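Amidohydrolase (Chromobacterium violaceum, PDB 2YB1) hydrolyses nucleoside 3',5'-bisphosphates to the nucleoside 5'-phosphate and orthophosphate, using three manganese ions bound in each subunit. Local coordinates at residues A[206-220]-A[232-246]. Sequence-based numbering, arbitrary orientation.
Sequences ILDFQAAGGQGIEVA and FALHADRHGLYASSG
Y242 N bonds to Q215 O, I217 gives its N to Y242 O (3.0 Å) and takes S244 N on its own carbonyl, and V219 N bonds to S244 O at 2.9 Å, so the two strands pair in parallel. Past E218 the register slips by one residue in a beta bulge; A220 N reaches the same S244 O only weakly, and A220 O then accepts G246 N.

Between this pair and helix 232-239 lies an apolar layer. With CG1 of I217 anti to the backbone N (chi1 -178°), CD1 is carried to F232 CD1, and CG2, set between the backbone N and the carbonyl carbon, presses on A236 CB at 3.5 Å. L241 wedges between helix 206-211 and the strand: CD1 meets both I206 CG2 and I217 CG2, and CD2 comes to the edge of the F209 ring. Farther along, V219 CG2 packs on A243 CB (3.7 Å).

Where the helices approach, at 47° to each other, I206 CG2 sits over one face of the H239 imidazole in a CH-pi contact, 3.9 Å from the ring centroid. Q210 crosses H239 with amide and ring planes nearly perpendicular (88°); its NE2 donates to H239 O at 2.8 Å, a bent bond, and a water links OE1 to H239 ND1. E203 takes H239 NE2, so both ring nitrogens are engaged.

On the sheet face of E218 and S244, a water joins E218 OE2 to S244 OG. OE2 also bonds ND1 of H7, a manganese ligand whose ring it probably orients from the second shell; OE1 bonds the backbone N of H191, another manganese ligand. Strand 216-221, helix 226-239 and strand 242-246 form a beta-alpha-beta crossover, consistent with the last such unit of a PHP barrel: S245 pairs with L6 beside the first strand, near the metal centre.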
ATOM      1  N   ILE A 206     -10.762  -8.285  11.311  1.00  6.64           N
ATOM      2  CA  ILE A 206      -9.795  -8.137  12.405  1.00  7.24           C
ATOM      3  C   ILE A 206      -9.518  -9.455  13.144  1.00  8.56           C
ATOM      4  O   ILE A 206      -8.359  -9.813  13.372  1.00  7.27           O
ATOM      5  CB  ILE A 206     -10.227  -7.051  13.417  1.00  6.72           C
ATOM      6  CG1 ILE A 206     -10.145  -5.654  12.765  1.00  5.08           C
ATOM      7  CG2 ILE A 206      -9.373  -7.128  14.688  1.00  5.79           C
ATOM      8  CD1 ILE A 206     -10.674  -4.543  13.637  1.00  4.93           C
ATOM      9  N   LEU A 207     -10.575 -10.170  13.518  1.00  7.55           N
ATOM     10  CA  LEU A 207     -10.415 -11.459  14.192  1.00  6.46           C
ATOM     11  C   LEU A 207      -9.620 -12.462  13.345  1.00  5.67           C
ATOM     12  O   LEU A 207      -8.708 -13.116  13.849  1.00  6.70           O
ATOM     13  CB  LEU A 207     -11.778 -12.041  14.574  1.00  7.87           C
ATOM     14  CG  LEU A 207     -12.503 -11.222  15.645  1.00 10.37           C
ATOM     15  CD1 LEU A 207     -13.792 -11.905  16.080  1.00 12.46           C
ATOM     16  CD2 LEU A 207     -11.574 -10.993  16.848  1.00 11.31           C
ATOM     17  N   ASP A 208      -9.963 -12.573  12.064  1.00  3.86           N
ATOM     18  CA  ASP A 208      -9.216 -13.426  11.136  1.00  6.53           C
ATOM     19  C   ASP A 208      -7.749 -12.970  11.019  1.00  6.12           C
ATOM     20  O   ASP A 208      -6.814 -13.780  10.998  1.00  2.88           O
ATOM     21  CB  ASP A 208      -9.865 -13.372   9.745  1.00  7.91           C
ATOM     22  CG  ASP A 208     -11.144 -14.192   9.652  1.00 10.97           C
ATOM     23  OD1 ASP A 208     -11.620 -14.693  10.695  1.00 11.76           O
ATOM     24  OD2 ASP A 208     -11.666 -14.342   8.525  1.00 10.20           O
ATOM     25  N   PHE A 209      -7.574 -11.656  10.917  1.00  6.68           N
ATOM     26  CA  PHE A 209      -6.262 -11.012  10.790  1.00  4.89           C
ATOM     27  C   PHE A 209      -5.386 -11.356  12.005  1.00  4.87           C
ATOM     28  O   PHE A 209      -4.254 -11.835  11.874  1.00  6.52           O
ATOM     29  CB  PHE A 209      -6.493  -9.495  10.642  1.00  2.34           C
ATOM     30  CG  PHE A 209      -5.244  -8.662  10.666  1.00  4.53           C
ATOM     31  CD1 PHE A 209      -4.357  -8.664   9.581  1.00  5.66           C
ATOM     32  CD2 PHE A 209      -4.989  -7.820  11.735  1.00  4.38           C
ATOM     33  CE1 PHE A 209      -3.212  -7.867   9.595  1.00  5.21           C
ATOM     34  CE2 PHE A 209      -3.846  -7.013  11.756  1.00  3.46           C
ATOM     35  CZ  PHE A 209      -2.958  -7.037  10.685  1.00  4.29           C
ATOM     36  N   GLN A 210      -5.920 -11.119  13.192  1.00  4.69           N
ATOM     37  CA  GLN A 210      -5.224 -11.482  14.424  1.00  5.28           C
ATOM     38  C   GLN A 210      -4.903 -12.978  14.533  1.00  7.08           C
ATOM     39  O   GLN A 210      -3.775 -13.345  14.875  1.00  6.57           O
ATOM     40  CB  GLN A 210      -6.022 -11.018  15.635  1.00  7.50           C
ATOM     41  CG  GLN A 210      -5.965  -9.516  15.845  1.00 11.54           C
ATOM     42  CD  GLN A 210      -6.624  -9.097  17.143  1.00 15.79           C
ATOM     43  OE1 GLN A 210      -7.831  -9.268  17.315  1.00 16.80           O
ATOM     44  NE2 GLN A 210      -5.832  -8.551  18.068  1.00 13.70           N
ATOM     45  N   ALA A 211      -5.885 -13.832  14.236  1.00  6.61           N
ATOM     46  CA  ALA A 211      -5.653 -15.280  14.242  1.00  8.19           C
ATOM     47  C   ALA A 211      -4.450 -15.660  13.381  1.00  7.35           C
ATOM     48  O   ALA A 211      -3.706 -16.590  13.703  1.00  8.20           O
ATOM     49  CB  ALA A 211      -6.912 -16.039  13.789  1.00  6.87           C
ATOM     50  N   ALA A 212      -4.254 -14.926  12.288  1.00  8.36           N
ATOM     51  CA  ALA A 212      -3.165 -15.214  11.359  1.00  7.58           C
ATOM     52  C   ALA A 212      -1.844 -14.598  11.814  1.00  8.82           C
ATOM     53  O   ALA A 212      -0.801 -14.845  11.214  1.00  7.08           O
ATOM     54  CB  ALA A 212      -3.526 -14.738   9.948  1.00  4.50           C
ATOM     55  N   GLY A 213      -1.888 -13.824  12.897  1.00  8.85           N
ATOM     56  CA  GLY A 213      -0.707 -13.163  13.430  1.00  7.48           C
ATOM     57  C   GLY A 213      -0.626 -11.650  13.242  1.00  7.07           C
ATOM     58  O   GLY A 213       0.399 -11.059  13.552  1.00  9.91           O
ATOM     59  N   GLY A 214      -1.702 -11.029  12.764  1.00  5.09           N
ATOM     60  CA  GLY A 214      -1.750  -9.585  12.550  1.00  4.54           C
ATOM     61  C   GLY A 214      -1.861  -8.718  13.799  1.00  6.13           C
ATOM     62  O   GLY A 214      -2.650  -9.001  14.698  1.00  5.87           O
ATOM     63  N   GLN A 215      -0.990  -7.714  13.887  1.00  4.65           N
ATOM     64  CA  GLN A 215      -0.944  -6.784  15.019  1.00  6.26           C
ATOM     65  C   GLN A 215      -1.324  -5.302  14.841  1.00  6.54           C
ATOM     66  O   GLN A 215      -1.335  -4.560  15.817  1.00  5.67           O
ATOM     67  CB  GLN A 215       0.425  -6.901  15.691  1.00  8.35           C
ATOM     68  CG  GLN A 215       0.721  -8.342  16.094  1.00  9.08           C
ATOM     69  CD  GLN A 215       2.201  -8.610  16.278  1.00 10.24           C
ATOM     70  OE1 GLN A 215       3.022  -8.315  15.394  1.00  9.16           O
ATOM     71  NE2 GLN A 215       2.552  -9.187  17.428  1.00  8.18           N
ATOM     72  N   GLY A 216      -1.616  -4.862  13.622  1.00  7.52           N
ATOM     73  CA  GLY A 216      -1.777  -3.436  13.404  1.00  5.72           C
ATOM     74  C   GLY A 216      -2.861  -3.080  12.408  1.00  4.87           C
ATOM     75  O   GLY A 216      -3.332  -3.913  11.634  1.00  4.77           O
ATOM     76  N   ILE A 217      -3.283  -1.821  12.471  1.00  4.76           N
ATOM     77  CA  ILE A 217      -4.303  -1.303  11.582  1.00  2.34           C
ATOM     78  C   ILE A 217      -4.032   0.179  11.344  1.00  4.56           C
ATOM     79  O   ILE A 217      -3.632   0.911  12.262  1.00  3.89           O
ATOM     80  CB  ILE A 217      -5.733  -1.534  12.169  1.00  5.88           C
ATOM     81  CG1 ILE A 217      -6.817  -1.038  11.192  1.00  7.35           C
ATOM     82  CG2 ILE A 217      -5.867  -0.876  13.564  1.00  3.07           C
ATOM     83  CD1 ILE A 217      -8.227  -1.486  11.541  1.00  8.98           C
ATOM     84  N   GLU A 218      -4.230   0.626  10.111  1.00  5.63           N
ATOM     85  CA  GLU A 218      -4.072   2.041   9.816  1.00  4.73           C
ATOM     86  C   GLU A 218      -5.243   2.818  10.392  1.00  5.18           C
ATOM     87  O   GLU A 218      -6.400   2.521  10.124  1.00  5.92           O
ATOM     88  CB  GLU A 218      -3.929   2.279   8.307  1.00  3.88           C
ATOM     89  CG  GLU A 218      -2.577   1.834   7.792  1.00  3.71           C
ATOM     90  CD  GLU A 218      -2.370   2.083   6.311  1.00  3.38           C
ATOM     91  OE1 GLU A 218      -3.344   2.424   5.602  1.00  2.11           O
ATOM     92  OE2 GLU A 218      -1.221   1.925   5.863  1.00  4.58           O
ATOM     93  N   VAL A 219      -4.914   3.807  11.205  1.00  5.54           N
ATOM     94  CA  VAL A 219      -5.880   4.721  11.791  1.00  4.79           C
ATOM     95  C   VAL A 219      -5.779   6.057  11.067  1.00  5.73           C
ATOM     96  O   VAL A 219      -6.774   6.578  10.569  1.00  6.44           O
ATOM     97  CB  VAL A 219      -5.679   4.858  13.309  1.00  5.62           C
ATOM     98  CG1 VAL A 219      -6.574   5.963  13.866  1.00  4.76           C
ATOM     99  CG2 VAL A 219      -5.992   3.525  13.973  1.00  7.38           C
ATOM    100  N   ALA A 220      -4.588   6.648  11.066  1.00  4.82           N
ATOM    101  CA  ALA A 220      -4.374   7.841  10.265  1.00  7.24           C
ATOM    102  C   ALA A 220      -3.994   7.386   8.854  1.00  9.57           C
ATOM    103  O   ALA A 220      -3.043   6.635   8.669  1.00 10.87           O
ATOM    104  CB  ALA A 220      -3.300   8.717  10.878  1.00  6.04           C
ATOM    105  N   PHE A 232     -11.902   3.725  13.494  1.00  8.36           N
ATOM    106  CA  PHE A 232     -10.873   2.683  13.484  1.00  7.18           C
ATOM    107  C   PHE A 232      -9.934   2.708  14.706  1.00  6.69           C
ATOM    108  O   PHE A 232      -9.427   1.657  15.126  1.00  4.32           O
ATOM    109  CB  PHE A 232     -10.171   2.627  12.118  1.00  7.65           C
ATOM    110  CG  PHE A 232     -11.107   2.236  11.023  1.00  9.14           C
ATOM    111  CD1 PHE A 232     -11.563   0.929  10.933  1.00  9.93           C
ATOM    112  CD2 PHE A 232     -11.612   3.180  10.140  1.00 10.78           C
ATOM    113  CE1 PHE A 232     -12.473   0.561   9.955  1.00 10.91           C
ATOM    114  CE2 PHE A 232     -12.512   2.820   9.154  1.00  9.99           C
ATOM    115  CZ  PHE A 232     -12.950   1.510   9.063  1.00  8.74           C
ATOM    116  N   ALA A 233      -9.752   3.883  15.311  1.00  5.45           N
ATOM    117  CA  ALA A 233      -9.088   3.959  16.615  1.00  5.70           C
ATOM    118  C   ALA A 233      -9.792   3.089  17.669  1.00  6.46           C
ATOM    119  O   ALA A 233      -9.136   2.417  18.469  1.00  8.47           O
ATOM    120  CB  ALA A 233      -9.001   5.408  17.097  1.00  4.70           C
ATOM    121  N   LEU A 234     -11.122   3.128  17.681  1.00  5.39           N
ATOM    122  CA  LEU A 234     -11.925   2.312  18.602  1.00  5.58           C
ATOM    123  C   LEU A 234     -11.866   0.824  18.266  1.00  6.20           C
ATOM    124  O   LEU A 234     -11.719  -0.003  19.169  1.00  6.70           O
ATOM    125  CB  LEU A 234     -13.386   2.772  18.630  1.00  8.74           C
ATOM    126  CG  LEU A 234     -13.638   4.155  19.239  1.00 14.29           C
ATOM    127  CD1 LEU A 234     -15.134   4.460  19.252  1.00 14.36           C
ATOM    128  CD2 LEU A 234     -13.041   4.222  20.644  1.00 15.00           C
ATOM    129  N   HIS A 235     -11.978   0.480  16.982  1.00  5.55           N
ATOM    130  CA  HIS A 235     -11.803  -0.917  16.558  1.00  6.53           C
ATOM    131  C   HIS A 235     -10.453  -1.428  17.038  1.00  6.31           C
ATOM    132  O   HIS A 235     -10.345  -2.544  17.565  1.00  6.60           O
ATOM    133  CB  HIS A 235     -11.868  -1.071  15.031  1.00  8.28           C
ATOM    134  CG  HIS A 235     -13.258  -1.162  14.473  1.00 11.01           C
ATOM    135  ND1 HIS A 235     -14.095  -2.229  14.722  1.00 10.92           N
ATOM    136  CD2 HIS A 235     -13.934  -0.344  13.631  1.00 13.94           C
ATOM    137  CE1 HIS A 235     -15.236  -2.052  14.080  1.00 13.36           C
ATOM    138  NE2 HIS A 235     -15.165  -0.915  13.411  1.00 14.99           N
ATOM    139  N   ALA A 236      -9.417  -0.615  16.848  1.00  6.65           N
ATOM    140  CA  ALA A 236      -8.067  -1.015  17.217  1.00  6.02           C
ATOM    141  C   ALA A 236      -7.976  -1.231  18.719  1.00  7.84           C
ATOM    142  O   ALA A 236      -7.381  -2.208  19.183  1.00  7.04           O
ATOM    143  CB  ALA A 236      -7.045   0.031  16.753  1.00  7.11           C
ATOM    144  N   ASP A 237      -8.577  -0.328  19.489  1.00  7.56           N
ATOM    145  CA  ASP A 237      -8.468  -0.425  20.943  1.00  7.17           C
ATOM    146  C   ASP A 237      -9.156  -1.681  21.494  1.00  8.57           C
ATOM    147  O   ASP A 237      -8.631  -2.329  22.402  1.00  7.17           O
ATOM    148  CB  ASP A 237      -9.010   0.833  21.630  1.00  8.19           C
ATOM    149  CG  ASP A 237      -8.763   0.818  23.123  1.00 11.14           C
ATOM    150  OD1 ASP A 237      -7.581   0.893  23.522  1.00  9.13           O
ATOM    151  OD2 ASP A 237      -9.742   0.708  23.894  1.00 11.05           O
ATOM    152  N   ARG A 238     -10.321  -2.028  20.946  1.00 10.10           N
ATOM    153  CA  ARG A 238     -11.069  -3.193  21.431  1.00 14.00           C
ATOM    154  C   ARG A 238     -10.293  -4.483  21.214  1.00 12.66           C
ATOM    155  O   ARG A 238     -10.460  -5.452  21.951  1.00 11.13           O
ATOM    156  CB  ARG A 238     -12.423  -3.312  20.727  1.00 21.35           C
ATOM    157  CG  ARG A 238     -13.341  -2.121  20.897  1.00 29.83           C
ATOM    158  CD  ARG A 238     -14.617  -2.295  20.075  1.00 38.28           C
ATOM    159  NE  ARG A 238     -15.463  -3.368  20.595  1.00 46.00           N
ATOM    160  CZ  ARG A 238     -15.407  -4.634  20.187  1.00 49.88           C
ATOM    161  NH1 ARG A 238     -14.541  -4.992  19.248  1.00 50.83           N
ATOM    162  NH2 ARG A 238     -16.218  -5.542  20.717  1.00 50.43           N
ATOM    163  N   HIS A 239      -9.489  -4.516  20.159  1.00  8.22           N
ATOM    164  CA  HIS A 239      -8.717  -5.715  19.849  1.00  7.90           C
ATOM    165  C   HIS A 239      -7.242  -5.665  20.245  1.00  7.09           C
ATOM    166  O   HIS A 239      -6.498  -6.616  20.017  1.00  8.37           O
ATOM    167  CB  HIS A 239      -8.923  -6.092  18.388  1.00  9.74           C
ATOM    168  CG  HIS A 239     -10.354  -6.378  18.067  1.00 12.89           C
ATOM    169  ND1 HIS A 239     -10.962  -7.571  18.399  1.00 14.23           N
ATOM    170  CD2 HIS A 239     -11.314  -5.610  17.499  1.00 13.18           C
ATOM    171  CE1 HIS A 239     -12.231  -7.533  18.030  1.00 13.71           C
ATOM    172  NE2 HIS A 239     -12.469  -6.358  17.476  1.00 15.28           N
ATOM    173  N   GLY A 240      -6.820  -4.555  20.835  1.00  7.35           N
ATOM    174  CA  GLY A 240      -5.427  -4.402  21.217  1.00  7.70           C
ATOM    175  C   GLY A 240      -4.504  -4.284  20.017  1.00  8.97           C
ATOM    176  O   GLY A 240      -3.359  -4.707  20.079  1.00  9.08           O
ATOM    177  N   LEU A 241      -5.003  -3.721  18.918  1.00  7.01           N
ATOM    178  CA  LEU A 241      -4.160  -3.485  17.735  1.00  6.92           C
ATOM    179  C   LEU A 241      -3.369  -2.187  17.860  1.00  5.68           C
ATOM    180  O   LEU A 241      -3.865  -1.194  18.408  1.00  6.58           O
ATOM    181  CB  LEU A 241      -5.018  -3.427  16.471  1.00  7.03           C
ATOM    182  CG  LEU A 241      -5.755  -4.705  16.068  1.00  7.86           C
ATOM    183  CD1 LEU A 241      -6.687  -4.430  14.896  1.00  9.62           C
ATOM    184  CD2 LEU A 241      -4.747  -5.791  15.720  1.00  6.36           C
ATOM    185  N   TYR A 242      -2.150  -2.194  17.328  1.00  5.08           N
ATOM    186  CA  TYR A 242      -1.318  -0.994  17.246  1.00  5.95           C
ATOM    187  C   TYR A 242      -1.708  -0.153  16.034  1.00  6.76           C
ATOM    188  O   TYR A 242      -2.060  -0.692  14.983  1.00  8.80           O
ATOM    189  CB  TYR A 242       0.168  -1.386  17.172  1.00  4.93           C
ATOM    190  CG  TYR A 242       0.608  -2.064  18.450  1.00  4.84           C
ATOM    191  CD1 TYR A 242       0.929  -1.314  19.574  1.00  5.90           C
ATOM    192  CD2 TYR A 242       0.657  -3.451  18.547  1.00  6.09           C
ATOM    193  CE1 TYR A 242       1.300  -1.925  20.758  1.00  5.34           C
ATOM    194  CE2 TYR A 242       1.036  -4.079  19.733  1.00  7.69           C
ATOM    195  CZ  TYR A 242       1.357  -3.303  20.834  1.00  6.92           C
ATOM    196  OH  TYR A 242       1.733  -3.894  22.027  1.00  9.47           O
ATOM    197  N   ALA A 243      -1.637   1.167  16.185  1.00  6.77           N
ATOM    198  CA  ALA A 243      -2.123   2.081  15.151  1.00  7.12           C
ATOM    199  C   ALA A 243      -0.999   2.525  14.248  1.00  6.57           C
ATOM    200  O   ALA A 243       0.068   2.925  14.712  1.00  5.55           O
ATOM    201  CB  ALA A 243      -2.801   3.298  15.776  1.00  5.38           C
ATOM    202  N   SER A 244      -1.256   2.471  12.948  1.00  7.75           N
ATOM    203  CA  SER A 244      -0.298   2.933  11.970  1.00  6.33           C
ATOM    204  C   SER A 244      -0.849   4.184  11.298  1.00  6.64           C
ATOM    205  O   SER A 244      -2.056   4.457  11.365  1.00  3.29           O
ATOM    206  CB  SER A 244      -0.032   1.862  10.928  1.00  4.74           C
ATOM    207  OG  SER A 244       1.098   2.229  10.178  1.00  5.26           O
ATOM    208  N   SER A 245       0.059   4.967  10.713  1.00  4.37           N
ATOM    209  CA  SER A 245      -0.281   6.186  10.000  1.00  3.59           C
ATOM    210  C   SER A 245       0.454   6.213   8.646  1.00  4.51           C
ATOM    211  O   SER A 245       1.659   5.943   8.575  1.00  3.19           O
ATOM    212  CB  SER A 245       0.135   7.392  10.847  1.00  5.34           C
ATOM    213  OG  SER A 245      -0.305   7.254  12.198  1.00  5.92           O
ATOM    214  N   GLY A 246      -0.261   6.502   7.567  1.00  5.04           N
ATOM    215  CA  GLY A 246       0.430   6.744   6.313  1.00  9.14           C
ATOM    216  C   GLY A 246      -0.395   7.539   5.323  1.00 10.39           C
ATOM    217  O   GLY A 246      -1.616   7.436   5.303  1.00 10.67           O
TER
HETATM  218  O   HOH W   1      -9.392  -9.409  19.715  1.00 16.76           O
HETATM  219  O   HOH W   2       1.100   1.740   7.587  1.00  5.31           O
HETATM  220  O   HOH W   3      -3.047   4.769   4.089  1.00 12.61           O